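Local coordinates for protein hydroxymethyldihydropterin pyrophosphokinase-dihydropteroate synthase, putative (Plasmodium vivax, PDB 5Z79) that catalyses two successive steps of folate synthesis, pyrophosphorylation of 6-hydroxymethyl-7,8-dihydropterin by its HPPK half and condensation of the product with 4-aminobenzoate by its DHPS half, at residues Arg12-Leu17 against Glu114-Ser119; Ile121-Val126 against Asn214-Phe219. All coordinates share one frame; numbering follows the deposited sequence.

Interaction 1: residues Arg12-Leu17 against Glu114-Ser119; sequences RNIAVL and EKINES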
# COMPACT_ATOMS: atom_id res chain seq x y z
N ARG A 12 35.80 33.00 -19.43
CA ARG A 12 36.10 31.62 -19.26
C ARG A 12 35.39 30.70 -20.15
O ARG A 12 34.34 30.98 -20.61
CB ARG A 12 35.63 31.20 -17.91
CG ARG A 12 36.07 32.05 -16.77
CD ARG A 12 37.43 31.59 -16.40
NE ARG A 12 37.66 31.68 -14.98
CZ ARG A 12 38.77 32.15 -14.46
NH1 ARG A 12 39.72 32.59 -15.25
NH2 ARG A 12 38.92 32.18 -13.16
N ASN A 13 35.95 29.54 -20.31
CA ASN A 13 35.29 28.58 -21.20
C ASN A 13 34.45 27.61 -20.38
O ASN A 13 34.68 27.41 -19.18
CB ASN A 13 36.32 27.84 -22.05
CG ASN A 13 37.10 28.77 -22.96
OD1 ASN A 13 36.53 29.60 -23.65
ND2 ASN A 13 38.41 28.62 -22.96
N ILE A 14 33.46 27.04 -21.06
CA ILE A 14 32.46 26.11 -20.52
C ILE A 14 32.75 24.77 -21.13
O ILE A 14 32.77 24.65 -22.32
CB ILE A 14 31.08 26.55 -21.00
CG1 ILE A 14 30.69 27.89 -20.34
CG2 ILE A 14 30.05 25.45 -20.82
CD1 ILE A 14 30.76 27.92 -18.83
N ALA A 15 33.01 23.76 -20.32
CA ALA A 15 33.22 22.44 -20.87
C ALA A 15 32.29 21.53 -20.15
O ALA A 15 31.86 21.84 -19.06
CB ALA A 15 34.64 21.98 -20.67
N VAL A 16 31.97 20.41 -20.79
CA VAL A 16 31.08 19.41 -20.24
C VAL A 16 31.82 18.07 -20.26
O VAL A 16 32.36 17.64 -21.27
CB VAL A 16 29.78 19.36 -21.03
CG1 VAL A 16 28.78 18.43 -20.39
CG2 VAL A 16 29.19 20.76 -21.11
N LEU A 17 31.87 17.44 -19.12
CA LEU A 17 32.73 16.31 -18.99
C LEU A 17 31.89 15.16 -18.57
O LEU A 17 30.81 15.35 -18.01
CB LEU A 17 33.76 16.58 -17.90
CG LEU A 17 34.52 17.87 -18.04
CD1 LEU A 17 35.36 18.06 -16.81
CD2 LEU A 17 35.39 17.77 -19.24
N GLU A 114 26.03 30.05 -28.77
CA GLU A 114 26.77 31.23 -29.22
C GLU A 114 28.23 31.10 -28.77
O GLU A 114 28.58 30.30 -27.88
CB GLU A 114 26.20 32.53 -28.64
CG GLU A 114 24.85 32.94 -29.21
CD GLU A 114 24.12 33.91 -28.28
OE1 GLU A 114 24.77 34.92 -27.88
OE2 GLU A 114 22.92 33.67 -27.93
N LYS A 115 29.05 31.95 -29.38
CA LYS A 115 30.49 31.91 -29.23
C LYS A 115 30.88 32.47 -27.88
O LYS A 115 30.26 33.41 -27.38
CB LYS A 115 31.14 32.76 -30.36
CG LYS A 115 32.61 32.48 -30.60
CD LYS A 115 33.18 33.42 -31.64
CE LYS A 115 33.58 34.77 -31.04
NZ LYS A 115 33.76 35.81 -32.10
N ILE A 116 31.92 31.90 -27.29
CA ILE A 116 32.50 32.50 -26.10
C ILE A 116 33.87 33.12 -26.45
O ILE A 116 34.07 34.30 -26.25
CB ILE A 116 32.61 31.47 -24.95
CG1 ILE A 116 31.21 31.15 -24.38
CG2 ILE A 116 33.50 32.01 -23.83
CD1 ILE A 116 31.16 30.16 -23.23
N ASN A 117 34.79 32.27 -26.92
CA ASN A 117 36.11 32.61 -27.44
C ASN A 117 36.31 31.87 -28.75
O ASN A 117 35.73 30.82 -28.96
CB ASN A 117 37.21 32.11 -26.51
CG ASN A 117 37.23 32.83 -25.17
OD1 ASN A 117 36.69 33.93 -25.04
ND2 ASN A 117 37.88 32.22 -24.17
N GLU A 118 37.18 32.40 -29.62
CA GLU A 118 37.48 31.78 -30.93
C GLU A 118 38.27 30.50 -30.68
O GLU A 118 39.08 30.45 -29.74
CB GLU A 118 38.34 32.72 -31.77
CG GLU A 118 37.74 34.09 -32.01
CD GLU A 118 36.73 34.07 -33.14
OE1 GLU A 118 36.22 32.98 -33.48
OE2 GLU A 118 36.46 35.15 -33.72
N SER A 119 38.06 29.47 -31.48
CA SER A 119 38.81 28.25 -31.24
C SER A 119 40.25 28.43 -31.65
O SER A 119 40.53 28.63 -32.82
CB SER A 119 38.22 27.06 -32.01
OG SER A 119 38.94 25.87 -31.72
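Ile116 brings both of its branches against the start of the strand that opens with Asn13. Its CD1 lies 3.7 Å from CG1 of Ile14, the two side chains crossing at about a right angle. The second branch goes to the backbone: with CG2 placed anti to the backbone N of Ile116 (chi1 -72° for CG1), this methyl sits 3.5 Å from the carbonyl O of Arg12 and also touches OD1 of Asn13. The strand 13-21 belongs to the antiparallel sheet of the HPPK domain, whose alpha-beta fold has this strand next to the edge strand 207-213; residues 114-119, in the loop between helices 105-111 and 126-146, thus lie against its entry. Val109 of helix 105-111 also meets Ile116, while Phe110 and Glu106 of the same helix touch Ile14.

Next to this apolar contact two amides approach each other. OD1 of Asn13 comes within 3.0 Å of ND2 of Asn117, with the amide planes turned 80° apart. Each amide also has partners beyond the pair. Asn13 is held from both ends of its amide, OD1 accepting from ND2 of Asn214 and ND2 donating to the carbonyl O of Val171, which should fix the rotation of this buried group. Asn117 ND2 donates to the carbonyl O of Pro11, tying the loop to the residue two places before Asn13.

Interaction 2: residues Ile121-Val126 against Asn214-Phe219; sequences IREVSV and NNYTIF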
# COMPACT_ATOMS: atom_id res chain seq x y z
N ILE A 121 42.31 25.86 -31.58
CA ILE A 121 42.41 24.67 -32.44
C ILE A 121 41.47 24.73 -33.66
O ILE A 121 40.37 25.25 -33.60
CB ILE A 121 42.18 23.37 -31.62
CG1 ILE A 121 43.36 23.13 -30.72
CG2 ILE A 121 42.04 22.13 -32.52
CD1 ILE A 121 43.06 22.11 -29.67
N ARG A 122 41.94 24.15 -34.77
CA ARG A 122 41.20 24.09 -36.04
C ARG A 122 39.79 23.44 -35.91
O ARG A 122 39.66 22.28 -35.54
CB ARG A 122 42.06 23.35 -37.09
CG ARG A 122 41.39 23.08 -38.42
CD ARG A 122 42.23 22.16 -39.32
NE ARG A 122 41.77 20.76 -39.38
CZ ARG A 122 41.10 20.18 -40.40
NH1 ARG A 122 40.77 20.86 -41.50
NH2 ARG A 122 40.76 18.88 -40.32
N GLU A 123 38.76 24.21 -36.23
CA GLU A 123 37.39 23.71 -36.35
C GLU A 123 37.14 23.02 -37.70
O GLU A 123 37.93 23.10 -38.61
CB GLU A 123 36.38 24.85 -36.13
CG GLU A 123 36.15 25.20 -34.67
CD GLU A 123 34.84 25.97 -34.43
OE1 GLU A 123 33.81 25.36 -34.03
OE2 GLU A 123 34.85 27.21 -34.67
N VAL A 124 36.01 22.34 -37.82
CA VAL A 124 35.70 21.48 -38.95
C VAL A 124 34.19 21.64 -39.26
O VAL A 124 33.41 21.98 -38.36
CB VAL A 124 36.06 20.02 -38.59
CG1 VAL A 124 35.39 19.00 -39.49
CG2 VAL A 124 37.57 19.82 -38.60
N SER A 125 33.79 21.45 -40.53
CA SER A 125 32.38 21.56 -40.89
C SER A 125 31.58 20.41 -40.33
O SER A 125 32.10 19.32 -40.06
CB SER A 125 32.18 21.58 -42.38
OG SER A 125 32.03 20.26 -42.86
N VAL A 126 30.28 20.64 -40.16
CA VAL A 126 29.42 19.64 -39.56
C VAL A 126 29.40 18.39 -40.40
O VAL A 126 29.42 17.30 -39.87
CB VAL A 126 27.99 20.17 -39.34
CG1 VAL A 126 27.04 19.03 -38.98
CG2 VAL A 126 27.98 21.21 -38.23
N ASN A 214 32.65 24.42 -25.33
CA ASN A 214 32.09 25.55 -26.01
C ASN A 214 31.23 25.10 -27.16
O ASN A 214 30.87 23.97 -27.27
CB ASN A 214 33.18 26.46 -26.51
CG ASN A 214 33.71 27.38 -25.46
OD1 ASN A 214 33.04 27.76 -24.54
ND2 ASN A 214 34.92 27.77 -25.62
N ASN A 215 30.95 26.00 -28.06
CA ASN A 215 30.23 25.60 -29.27
C ASN A 215 31.08 24.88 -30.32
O ASN A 215 30.59 24.59 -31.42
CB ASN A 215 29.58 26.84 -29.91
CG ASN A 215 30.59 27.91 -30.35
OD1 ASN A 215 31.56 28.22 -29.66
ND2 ASN A 215 30.34 28.51 -31.49
N TYR A 216 32.34 24.58 -30.00
CA TYR A 216 33.31 24.16 -31.01
C TYR A 216 32.94 22.82 -31.62
O TYR A 216 32.36 21.97 -30.95
CB TYR A 216 34.75 24.07 -30.45
CG TYR A 216 35.37 25.33 -29.82
CD1 TYR A 216 34.80 26.58 -29.97
CD2 TYR A 216 36.55 25.23 -29.09
CE1 TYR A 216 35.37 27.69 -29.38
CE2 TYR A 216 37.14 26.34 -28.51
CZ TYR A 216 36.55 27.57 -28.65
OH TYR A 216 37.15 28.69 -28.07
N THR A 217 33.27 22.67 -32.90
CA THR A 217 33.14 21.43 -33.66
C THR A 217 34.50 21.09 -34.19
O THR A 217 34.97 21.74 -35.07
CB THR A 217 32.22 21.61 -34.89
OG1 THR A 217 30.87 21.83 -34.48
CG2 THR A 217 32.25 20.37 -35.79
N ILE A 218 35.12 20.05 -33.67
CA ILE A 218 36.54 19.77 -33.92
C ILE A 218 36.78 18.28 -34.24
O ILE A 218 36.24 17.41 -33.57
CB ILE A 218 37.37 20.16 -32.66
CG1 ILE A 218 37.37 21.69 -32.45
CG2 ILE A 218 38.79 19.59 -32.73
CD1 ILE A 218 37.79 22.15 -31.08
N PHE A 219 37.60 18.00 -35.24
CA PHE A 219 38.14 16.65 -35.44
C PHE A 219 39.60 16.64 -35.93
O PHE A 219 39.87 16.90 -37.10
CB PHE A 219 37.25 15.86 -36.38
CG PHE A 219 37.39 14.38 -36.22
CD1 PHE A 219 38.54 13.72 -36.63
CD2 PHE A 219 36.37 13.64 -35.68
CE1 PHE A 219 38.68 12.35 -36.50
CE2 PHE A 219 36.50 12.28 -35.54
CZ PHE A 219 37.65 11.63 -35.96
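The segments Ile121-Val126 and Asn214-Phe219 run at 90° to each other where they touch, and they come nearest at Glu123 and Ile218, whose CA atoms are 4.7 Å apart. This is a loop of the HPPK domain laid across the lead-in to, and the first residues of, strand 218-220, which pairs antiparallel with 262-264; the loop then enters helix 126-146 through Ser125, an N-cap whose OG accepts from the backbone N of Asp128. Thr217 is gripped through both of its backbone polar groups. Its carbonyl O accepts from the backbone N of Val124 at 3.0 Å, and CA of Glu123 adds a CH...O contact to the same oxygen. Its N donates to OE1 of Glu123 at 3.0 Å, a fairly straight bond (160° at the hydrogen) that uses the lone pair pointing away from the other carboxylate oxygen. Glu123 gets there by running out extended beyond CG (chi2 -161°), with CB and CG passing alongside the Thr217 carbonyl. One side chain and one main-chain group of the loop therefore hold a single residue from successive positions.

Apolar groups fill in around these bonds. CG2 of Ile121 meets CG2 of Ile218 at 4.1 Å, the side chains crossing at about a right angle, and Leu262 of the partner strand touches both. Val124 CG2 approaches the backbone N of Phe219 and also lies above one face of the Arg122 guanidinium, offset toward its rim; NE of Arg122 forms a salt bridge with Glu220. CB of Thr217 lies 3.7 Å from the carbonyl O of Val124.

Interactions 1 and 2 adjoin, their centres 11 Å apart, because one loop between helices 105-111 and 126-146 supplies a segment to each. Asn214 and Tyr216 join them from the loop that follows strand 207-213: Asn214 N lies 3.0 Å from Ile14 O and Tyr216 OH lies 2.7 Å from Asn117 O, both probable hydrogen bonds. Packing adds to this, with the Tyr216 ring atom CZ 3.5 Å from CA of Ser119. Both contacts belong to the HPPK half, interaction 2 being the nearer to the bound ATP analogue. The side chain of Phe219 in interaction 2 is about 7 Å from that ligand, and the side chain of Ile14 in interaction 1 about 14 Å.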